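PDB 5UJC: MMACHC-like protein from Caenorhabditis elegans, which probably reduces cyanocobalamin to cob(II)alamin with FAD or FMN and NADPH, and probably also demethylates methylcobalamin using glutathione, in vitamin B12 trafficking. Local coordinates for residues H28-G33 with R187-F192; D63-A68 with S92-F97; T238-Y241 with Q245-F248. All blocks are in the same frame, centred on the assembly; numbering follows the deposited sequence.

Interaction 1 (H28-G33 with R187-F192); sequences HMFKIG and RSVLIF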
loop_
_atom_site.group_PDB
_atom_site.type_symbol
_atom_site.label_atom_id
_atom_site.label_comp_id
_atom_site.label_asym_id
_atom_site.label_seq_id
_atom_site.Cartn_x
_atom_site.Cartn_y
_atom_site.Cartn_z
ATOM N N HIS A 28 0.018 -6.339 8.942
ATOM C CA HIS A 28 0.996 -7.408 9.025
ATOM C C HIS A 28 2.161 -6.958 9.919
ATOM O O HIS A 28 2.741 -5.892 9.704
ATOM C CB HIS A 28 1.537 -7.732 7.629
ATOM C CG HIS A 28 0.478 -8.139 6.664
ATOM N ND1 HIS A 28 0.221 -9.444 6.364
ATOM C CD2 HIS A 28 -0.401 -7.406 5.945
ATOM C CE1 HIS A 28 -0.765 -9.503 5.483
ATOM N NE2 HIS A 28 -1.179 -8.278 5.242
ATOM N N MET A 29 2.501 -7.770 10.911
ATOM C CA MET A 29 3.535 -7.434 11.866
ATOM C C MET A 29 4.910 -7.825 11.330
ATOM O O MET A 29 5.068 -8.876 10.680
ATOM C CB MET A 29 3.258 -8.116 13.200
ATOM C CG MET A 29 4.116 -7.595 14.341
ATOM S SD MET A 29 3.597 -8.073 15.974
ATOM C CE MET A 29 3.960 -9.773 15.971
ATOM N N PHE A 30 5.920 -7.008 11.634
ATOM C CA PHE A 30 7.293 -7.378 11.342
ATOM C C PHE A 30 8.259 -6.678 12.258
ATOM O O PHE A 30 7.873 -5.785 13.004
ATOM C CB PHE A 30 7.639 -7.105 9.870
ATOM C CG PHE A 30 7.649 -5.634 9.485
ATOM C CD1 PHE A 30 6.463 -4.947 9.234
ATOM C CD2 PHE A 30 8.849 -4.960 9.308
ATOM C CE1 PHE A 30 6.486 -3.608 8.864
ATOM C CE2 PHE A 30 8.875 -3.643 8.913
ATOM C CZ PHE A 30 7.695 -2.968 8.670
ATOM N N LYS A 31 9.512 -7.143 12.254
ATOM C CA LYS A 31 10.549 -6.553 13.079
ATOM C C LYS A 31 11.346 -5.563 12.231
ATOM O O LYS A 31 11.698 -5.859 11.105
ATOM C CB LYS A 31 11.486 -7.641 13.625
ATOM C CG LYS A 31 10.797 -8.658 14.513
ATOM C CD LYS A 31 11.764 -9.729 14.995
ATOM C CE LYS A 31 12.219 -10.655 13.866
ATOM N NZ LYS A 31 12.633 -11.982 14.393
ATOM N N ILE A 32 11.731 -4.440 12.806
ATOM C CA ILE A 32 12.521 -3.477 12.070
ATOM C C ILE A 32 13.830 -4.119 11.569
ATOM O O ILE A 32 14.276 -3.828 10.464
ATOM C CB ILE A 32 12.828 -2.212 12.921
ATOM C CG1 ILE A 32 11.551 -1.391 13.162
ATOM C CG2 ILE A 32 13.904 -1.352 12.259
ATOM C CD1 ILE A 32 10.912 -0.832 11.908
ATOM N N GLY A 33 14.424 -5.012 12.369
ATOM C CA GLY A 33 15.664 -5.683 11.952
ATOM C C GLY A 33 15.521 -6.451 10.635
ATOM O O GLY A 33 16.475 -6.533 9.836
ATOM N N ARG A 187 0.009 1.184 2.322
ATOM C CA ARG A 187 -0.441 2.503 2.790
ATOM C C ARG A 187 0.466 3.102 3.857
ATOM O O ARG A 187 0.913 4.247 3.712
ATOM C CB ARG A 187 -1.913 2.461 3.269
ATOM C CG ARG A 187 -2.889 2.141 2.135
ATOM C CD ARG A 187 -2.893 3.219 1.062
ATOM N NE ARG A 187 -3.799 2.919 -0.041
ATOM C CZ ARG A 187 -3.817 3.598 -1.174
ATOM N NH1 ARG A 187 -3.100 4.724 -1.297
ATOM N NH2 ARG A 187 -4.571 3.180 -2.187
ATOM N N SER A 188 0.669 2.400 4.963
ATOM C CA SER A 188 1.391 2.988 6.088
ATOM C C SER A 188 2.138 1.929 6.866
ATOM O O SER A 188 1.778 0.753 6.853
ATOM C CB SER A 188 0.434 3.742 7.059
ATOM O OG SER A 188 -0.309 4.746 6.402
ATOM N N VAL A 189 3.185 2.357 7.555
ATOM C CA VAL A 189 3.834 1.544 8.543
ATOM C C VAL A 189 3.822 2.284 9.871
ATOM O O VAL A 189 4.145 3.471 9.936
ATOM C CB VAL A 189 5.290 1.213 8.146
ATOM C CG1 VAL A 189 6.056 0.640 9.330
ATOM C CG2 VAL A 189 5.329 0.243 6.959
ATOM N N LEU A 190 3.395 1.579 10.905
ATOM C CA LEU A 190 3.442 2.051 12.285
ATOM C C LEU A 190 4.628 1.420 12.977
ATOM O O LEU A 190 4.824 0.207 12.882
ATOM C CB LEU A 190 2.172 1.660 13.021
ATOM C CG LEU A 190 0.844 2.028 12.390
ATOM C CD1 LEU A 190 -0.296 1.491 13.225
ATOM C CD2 LEU A 190 0.690 3.495 12.185
ATOM N N ILE A 191 5.448 2.239 13.615
ATOM C CA ILE A 191 6.616 1.738 14.334
ATOM C C ILE A 191 6.429 2.065 15.813
ATOM O O ILE A 191 6.078 3.176 16.153
ATOM C CB ILE A 191 7.909 2.387 13.807
ATOM C CG1 ILE A 191 8.033 2.155 12.285
ATOM C CG2 ILE A 191 9.141 1.825 14.545
ATOM C CD1 ILE A 191 9.230 2.838 11.631
ATOM N N PHE A 192 6.678 1.074 16.673
ATOM C CA PHE A 192 6.464 1.191 18.128
ATOM C C PHE A 192 7.800 1.078 18.861
ATOM O O PHE A 192 8.234 -0.024 19.210
ATOM C CB PHE A 192 5.510 0.114 18.578
ATOM C CG PHE A 192 4.166 0.189 17.899
ATOM C CD1 PHE A 192 3.157 0.970 18.422
ATOM C CD2 PHE A 192 3.933 -0.483 16.708
ATOM C CE1 PHE A 192 1.945 1.081 17.764
ATOM C CE2 PHE A 192 2.706 -0.367 16.058
ATOM C CZ PHE A 192 1.730 0.416 16.587
#
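The F30 ring meets V189 obliquely: the corner atom F30 CZ comes 4.0 Å from V189 CG1, and the two side chains cross at about a right angle. In the plane of the same ring, at its edge, lies the carbonyl oxygen of H28, 3.9 Å from F30 CD1. The phenylalanine CG sits between its backbone N and carbonyl carbon (chi1 66°), which turns the ring out across the sheet, toward strand 185-196, and brings CZ to V189. The valine answers with CG1, the methyl opposite its backbone N (chi1 167°). A second pair, I32 with I191, lies beside the first. I32 CD1 stands 4.0 Å from I191 CD1 and 4.1 Å from I191 CG2, so one methyl rests against both branches of its partner. K31, at the N-cap position, ends strand 25-31, and I32 begins helix 32-39.

No backbone pairing joins these segments, because strand 53-60 runs between strands 25-31 and 185-196 in the antiparallel sheet. The side chains meet above that middle strand, F30 touching A55 and V189 touching L57. Helix 134-140 covers this face, with C137 against both F30 and V189 and M134 against V189. M134 is a probable substrate-binding residue, and the V189 side chain lies about 8 Å from the bound methylcobalamin. The contact between the segments is purely apolar, with all four touching residues buried; it therefore depends on shape and on exclusion of water, without directional bonds to fix its register.

Interaction 2 (D63-A68 with S92-F97); sequences DMFDVA and SPIQSF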
loop_
_atom_site.group_PDB
_atom_site.type_symbol
_atom_site.label_atom_id
_atom_site.label_comp_id
_atom_site.label_asym_id
_atom_site.label_seq_id
_atom_site.Cartn_x
_atom_site.Cartn_y
_atom_site.Cartn_z
ATOM N N ASP A 63 -11.760 -3.072 -1.362
ATOM C CA ASP A 63 -12.858 -2.404 -0.669
ATOM C C ASP A 63 -12.484 -1.070 0.022
ATOM O O ASP A 63 -13.371 -0.316 0.374
ATOM C CB ASP A 63 -13.551 -3.334 0.322
ATOM C CG ASP A 63 -14.445 -4.362 -0.361
ATOM O OD1 ASP A 63 -14.768 -4.205 -1.549
ATOM O OD2 ASP A 63 -14.873 -5.291 0.311
ATOM N N MET A 64 -11.186 -0.760 0.165
ATOM C CA MET A 64 -10.825 0.543 0.715
ATOM C C MET A 64 -11.446 1.640 -0.131
ATOM O O MET A 64 -12.155 2.515 0.377
ATOM C CB MET A 64 -9.309 0.739 0.802
ATOM C CG MET A 64 -8.923 2.026 1.526
ATOM S SD MET A 64 -7.495 2.896 0.820
ATOM C CE MET A 64 -8.136 3.399 -0.802
ATOM N N PHE A 65 -11.212 1.579 -1.432
ATOM C CA PHE A 65 -11.790 2.546 -2.359
ATOM C C PHE A 65 -13.300 2.277 -2.573
ATOM O O PHE A 65 -14.123 3.201 -2.525
ATOM C CB PHE A 65 -11.023 2.492 -3.683
ATOM C CG PHE A 65 -11.545 3.411 -4.750
ATOM C CD1 PHE A 65 -12.580 3.006 -5.600
ATOM C CD2 PHE A 65 -10.989 4.665 -4.933
ATOM C CE1 PHE A 65 -12.995 3.821 -6.634
ATOM C CE2 PHE A 65 -11.446 5.498 -5.929
ATOM C CZ PHE A 65 -12.431 5.063 -6.799
ATOM N N ASP A 66 -13.646 1.020 -2.874
ATOM C CA ASP A 66 -14.992 0.709 -3.334
ATOM C C ASP A 66 -16.066 0.831 -2.247
ATOM O O ASP A 66 -17.224 1.034 -2.567
ATOM C CB ASP A 66 -15.043 -0.673 -3.982
ATOM C CG ASP A 66 -14.286 -0.734 -5.313
ATOM O OD1 ASP A 66 -14.316 0.254 -6.044
ATOM O OD2 ASP A 66 -13.718 -1.818 -5.655
ATOM N N VAL A 67 -15.671 0.659 -0.991
ATOM C CA VAL A 67 -16.603 0.696 0.116
ATOM C C VAL A 67 -16.300 1.872 1.054
ATOM O O VAL A 67 -17.131 2.794 1.195
ATOM C CB VAL A 67 -16.624 -0.615 0.894
ATOM C CG1 VAL A 67 -17.590 -0.530 2.080
ATOM C CG2 VAL A 67 -16.997 -1.773 -0.021
ATOM N N ALA A 68 -15.124 1.874 1.670
ATOM C CA ALA A 68 -14.853 2.866 2.747
ATOM C C ALA A 68 -14.734 4.303 2.202
ATOM O O ALA A 68 -15.341 5.241 2.734
ATOM C CB ALA A 68 -13.622 2.477 3.538
ATOM N N SER A 92 -7.138 16.556 -2.621
ATOM C CA SER A 92 -6.421 15.321 -2.334
ATOM C C SER A 92 -7.362 14.352 -1.587
ATOM O O SER A 92 -7.206 14.106 -0.393
ATOM C CB SER A 92 -5.173 15.623 -1.480
ATOM O OG SER A 92 -4.369 16.622 -2.081
ATOM N N PRO A 93 -8.341 13.778 -2.297
ATOM C CA PRO A 93 -9.357 13.028 -1.559
ATOM C C PRO A 93 -8.874 11.721 -0.951
ATOM O O PRO A 93 -9.297 11.381 0.158
ATOM C CB PRO A 93 -10.452 12.787 -2.588
ATOM C CG PRO A 93 -9.731 12.929 -3.944
ATOM C CD PRO A 93 -8.706 13.986 -3.702
ATOM N N ILE A 94 -8.010 10.981 -1.657
ATOM C CA ILE A 94 -7.575 9.693 -1.127
ATOM C C ILE A 94 -6.772 9.925 0.170
ATOM O O ILE A 94 -6.995 9.267 1.172
ATOM C CB ILE A 94 -6.730 8.914 -2.132
ATOM C CG1 ILE A 94 -7.563 8.503 -3.337
ATOM C CG2 ILE A 94 -6.059 7.708 -1.489
ATOM C CD1 ILE A 94 -8.633 7.454 -3.058
ATOM N N GLN A 95 -5.843 10.867 0.127
ATOM C CA GLN A 95 -5.001 11.145 1.305
ATOM C C GLN A 95 -5.779 11.791 2.434
ATOM O O GLN A 95 -5.557 11.489 3.605
ATOM C CB GLN A 95 -3.812 12.008 0.908
ATOM C CG GLN A 95 -2.802 11.212 0.126
ATOM C CD GLN A 95 -1.678 12.045 -0.460
ATOM O OE1 GLN A 95 -1.663 13.282 -0.367
ATOM N NE2 GLN A 95 -0.729 11.370 -1.091
ATOM N N SER A 96 -6.760 12.588 2.085
ATOM C CA SER A 96 -7.622 13.184 3.104
ATOM C C SER A 96 -8.451 12.093 3.835
ATOM O O SER A 96 -8.569 12.091 5.061
ATOM C CB SER A 96 -8.558 14.243 2.476
ATOM O OG SER A 96 -7.822 15.345 2.002
ATOM N N PHE A 97 -9.022 11.193 3.056
ATOM C CA PHE A 97 -9.741 10.034 3.584
ATOM C C PHE A 97 -8.834 9.194 4.483
ATOM O O PHE A 97 -9.190 8.896 5.614
ATOM C CB PHE A 97 -10.293 9.206 2.427
ATOM C CG PHE A 97 -10.588 7.783 2.780
ATOM C CD1 PHE A 97 -11.696 7.441 3.526
ATOM C CD2 PHE A 97 -9.733 6.784 2.365
ATOM C CE1 PHE A 97 -11.947 6.094 3.837
ATOM C CE2 PHE A 97 -9.955 5.480 2.683
ATOM C CZ PHE A 97 -11.057 5.120 3.411
#
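M64 and F97 each turn CG to the far side of their own backbone N (chi1 -173° and 158°), and the two side chains then run alongside each other, pointing opposite ways. F97 projects its ring against helix 62-80, where M64 and A68, one turn apart, receive it. M64 CG lies at the ring edge, 3.8 Å from F97 CE2. The sulfur also stands at the edge in a Met-aromatic contact, with SD 5.4 Å from the centroid of the F97 ring; M64 has two deposited conformers, and the sulfur contact is doubtful for the other. A68 meets the end of the ring, its CB 3.7 Å from F97 CZ, while the carbonyl oxygen of A68 approaches F97 CE1 obliquely.

F65 and I94 make a smaller second contact. I94 CD1 touches the edge of the F65 ring at CD2, 4.1 Å away, and the two chains cross at about a right angle. Residues 64-68 form a wider, pi-type turn, in which D63 O accepts from both V67 N and A68 N. At the start of the other helix, S92 O likewise takes two donors, S96 N and S96 OG; the hydroxyl, 2.8 Å from S92 O, sits above the carbonyl plane.

The short helical segments stand nearly perpendicular, at 82°, with axes 12.2 Å apart, a separation spanned by the large side chains. Around them W72 of helix 62-80 meets F97 edge-to-face, F65 also packs against F69, F248 and W263, and I94 touches F248, so the joint is shared with helices 243-250 and 257-265.

Interaction 3 (T238-Y241 with Q245-F248); sequences TRRY and QMEF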
loop_
_atom_site.group_PDB
_atom_site.type_symbol
_atom_site.label_atom_id
_atom_site.label_comp_id
_atom_site.label_asym_id
_atom_site.label_seq_id
_atom_site.Cartn_x
_atom_site.Cartn_y
_atom_site.Cartn_z
ATOM N N THR A 238 -9.257 -13.491 -7.590
ATOM C CA THR A 238 -10.725 -13.369 -7.800
ATOM C C THR A 238 -11.320 -12.137 -7.151
ATOM O O THR A 238 -12.417 -11.703 -7.542
ATOM C CB THR A 238 -11.466 -14.607 -7.291
ATOM O OG1 THR A 238 -11.121 -14.848 -5.926
ATOM C CG2 THR A 238 -11.100 -15.808 -8.132
ATOM N N ARG A 239 -10.582 -11.540 -6.186
ATOM C CA ARG A 239 -11.011 -10.305 -5.546
ATOM C C ARG A 239 -10.182 -9.150 -6.113
ATOM O O ARG A 239 -8.955 -9.134 -6.001
ATOM C CB ARG A 239 -10.879 -10.419 -4.025
ATOM C CG ARG A 239 -11.751 -11.533 -3.430
ATOM C CD ARG A 239 -11.407 -11.827 -1.981
ATOM N NE ARG A 239 -11.847 -10.759 -1.091
ATOM C CZ ARG A 239 -11.510 -10.666 0.192
ATOM N NH1 ARG A 239 -10.734 -11.585 0.747
ATOM N NH2 ARG A 239 -11.929 -9.647 0.908
ATOM N N ARG A 240 -10.865 -8.235 -6.810
ATOM C CA ARG A 240 -10.221 -7.282 -7.697
ATOM C C ARG A 240 -10.789 -5.883 -7.497
ATOM O O ARG A 240 -11.887 -5.718 -6.965
ATOM C CB ARG A 240 -10.448 -7.722 -9.159
ATOM C CG ARG A 240 -9.866 -9.087 -9.471
ATOM C CD ARG A 240 -10.316 -9.644 -10.805
ATOM N NE ARG A 240 -9.747 -8.925 -11.926
ATOM C CZ ARG A 240 -10.425 -8.135 -12.758
ATOM N NH1 ARG A 240 -11.736 -7.905 -12.599
ATOM N NH2 ARG A 240 -9.786 -7.553 -13.745
ATOM N N TYR A 241 -10.024 -4.878 -7.892
ATOM C CA TYR A 241 -10.540 -3.522 -7.996
ATOM C C TYR A 241 -11.762 -3.506 -8.936
ATOM O O TYR A 241 -11.770 -4.189 -9.961
ATOM C CB TYR A 241 -9.504 -2.588 -8.592
ATOM C CG TYR A 241 -8.333 -2.115 -7.694
ATOM C CD1 TYR A 241 -8.162 -2.556 -6.393
ATOM C CD2 TYR A 241 -7.428 -1.196 -8.186
ATOM C CE1 TYR A 241 -7.119 -2.061 -5.601
ATOM C CE2 TYR A 241 -6.411 -0.673 -7.401
ATOM C CZ TYR A 241 -6.263 -1.103 -6.112
ATOM O OH TYR A 241 -5.246 -0.575 -5.320
ATOM N N GLN A 245 -12.722 1.840 -9.898
ATOM C CA GLN A 245 -11.456 2.027 -9.199
ATOM C C GLN A 245 -10.257 1.978 -10.187
ATOM O O GLN A 245 -9.314 2.767 -10.067
ATOM C CB GLN A 245 -11.324 0.982 -8.110
ATOM C CG GLN A 245 -10.050 1.135 -7.293
ATOM C CD GLN A 245 -9.993 0.347 -5.991
ATOM O OE1 GLN A 245 -9.016 0.472 -5.253
ATOM N NE2 GLN A 245 -11.019 -0.490 -5.711
ATOM N N MET A 246 -10.286 1.047 -11.133
ATOM C CA MET A 246 -9.220 0.971 -12.127
ATOM C C MET A 246 -9.210 2.226 -13.029
ATOM O O MET A 246 -8.142 2.727 -13.400
ATOM C CB MET A 246 -9.332 -0.326 -12.916
ATOM C CG MET A 246 -8.941 -1.536 -12.090
ATOM S SD MET A 246 -8.828 -3.072 -12.968
ATOM C CE MET A 246 -10.527 -3.447 -13.142
ATOM N N GLU A 247 -10.396 2.771 -13.341
ATOM C CA GLU A 247 -10.455 3.985 -14.135
ATOM C C GLU A 247 -9.850 5.152 -13.330
ATOM O O GLU A 247 -9.077 5.947 -13.859
ATOM C CB GLU A 247 -11.902 4.305 -14.529
ATOM C CG GLU A 247 -12.055 5.566 -15.385
ATOM C CD GLU A 247 -11.375 5.472 -16.728
ATOM O OE1 GLU A 247 -11.286 4.349 -17.283
ATOM O OE2 GLU A 247 -10.951 6.519 -17.238
ATOM N N PHE A 248 -10.218 5.233 -12.055
ATOM C CA PHE A 248 -9.743 6.287 -11.169
ATOM C C PHE A 248 -8.197 6.289 -11.084
ATOM O O PHE A 248 -7.551 7.304 -11.348
ATOM C CB PHE A 248 -10.382 6.081 -9.788
ATOM C CG PHE A 248 -10.050 7.132 -8.781
ATOM C CD1 PHE A 248 -8.949 6.992 -7.936
ATOM C CD2 PHE A 248 -10.889 8.236 -8.602
ATOM C CE1 PHE A 248 -8.690 7.926 -6.960
ATOM C CE2 PHE A 248 -10.611 9.170 -7.628
ATOM C CZ PHE A 248 -9.521 9.008 -6.802
#
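The carboxamide of Q245 lies flat on one face of the Y241 ring, their planes only 12° apart. OE1 sits over the ring centre, 3.1 Å above the plane, with Y241 CE1 its nearest atom at 3.2 Å. Behind it, Q245 CD is 3.4 Å from Y241 CG, and the methylene CG adds a CH-pi contact, 3.9 Å from the ring centroid. Q245 reaches this position by staying extended: CG lies opposite its backbone N (chi1 -178°) and the chain runs straight beyond, carrying the amide across the ring. NE2 hydrogen-bonds to the backbone oxygen of P62, which helps to fix the rotation of the amide.

The motif is local: a loop folds back on the first turns of helix 243-250, into which it leads, and S242, between the two segments, hydrogen-bonds through OG to Q245 N. The ring lies near the cobalamin site, the side chain being about 7 Å from bound methylcobalamin; H183 meets Y241 edge-to-face, and Y241 OH hydrogen-bonds to a tartrate probably from the crystallisation liquor. If Y241 were an alanine, the Q245 amide would probably lose the flat surface it rests on and be freer to shift despite its bond to P62.

M246 approaches from beside the ring, with CG near its plane and 3.7 Å from Y241 CB. A bend at chi3 (-76°) brings its methyl CE to 3.5 Å from the backbone oxygen of Y241. Toward the exposed R240, that methyl also lies 4.2 Å from R240 NH2, while R240 NE is committed to a salt bridge with D233.

Overall arrangement
Interactions 1 and 2 are buried and interaction 3 only partly so, with the exposed R240 on its margin. Interaction 1 joins two strands of the central sheet across a third using aliphatic and phenylalanine side chains; interaction 2 joins two nearly perpendicular helices and adds sulfur; interaction 3, between close neighbours in sequence, relies on an amide stacked on a ring. No hydrogen bond crosses any of the three. Interactions 2 and 3 adjoin, F65 packing on both Q245 and F248 and I94 on F248. R187, from the strand of interaction 1, packs against M64 and I94 of interaction 2, whereas interactions 1 and 3 do not touch and lie on opposite sides of the chain's centre.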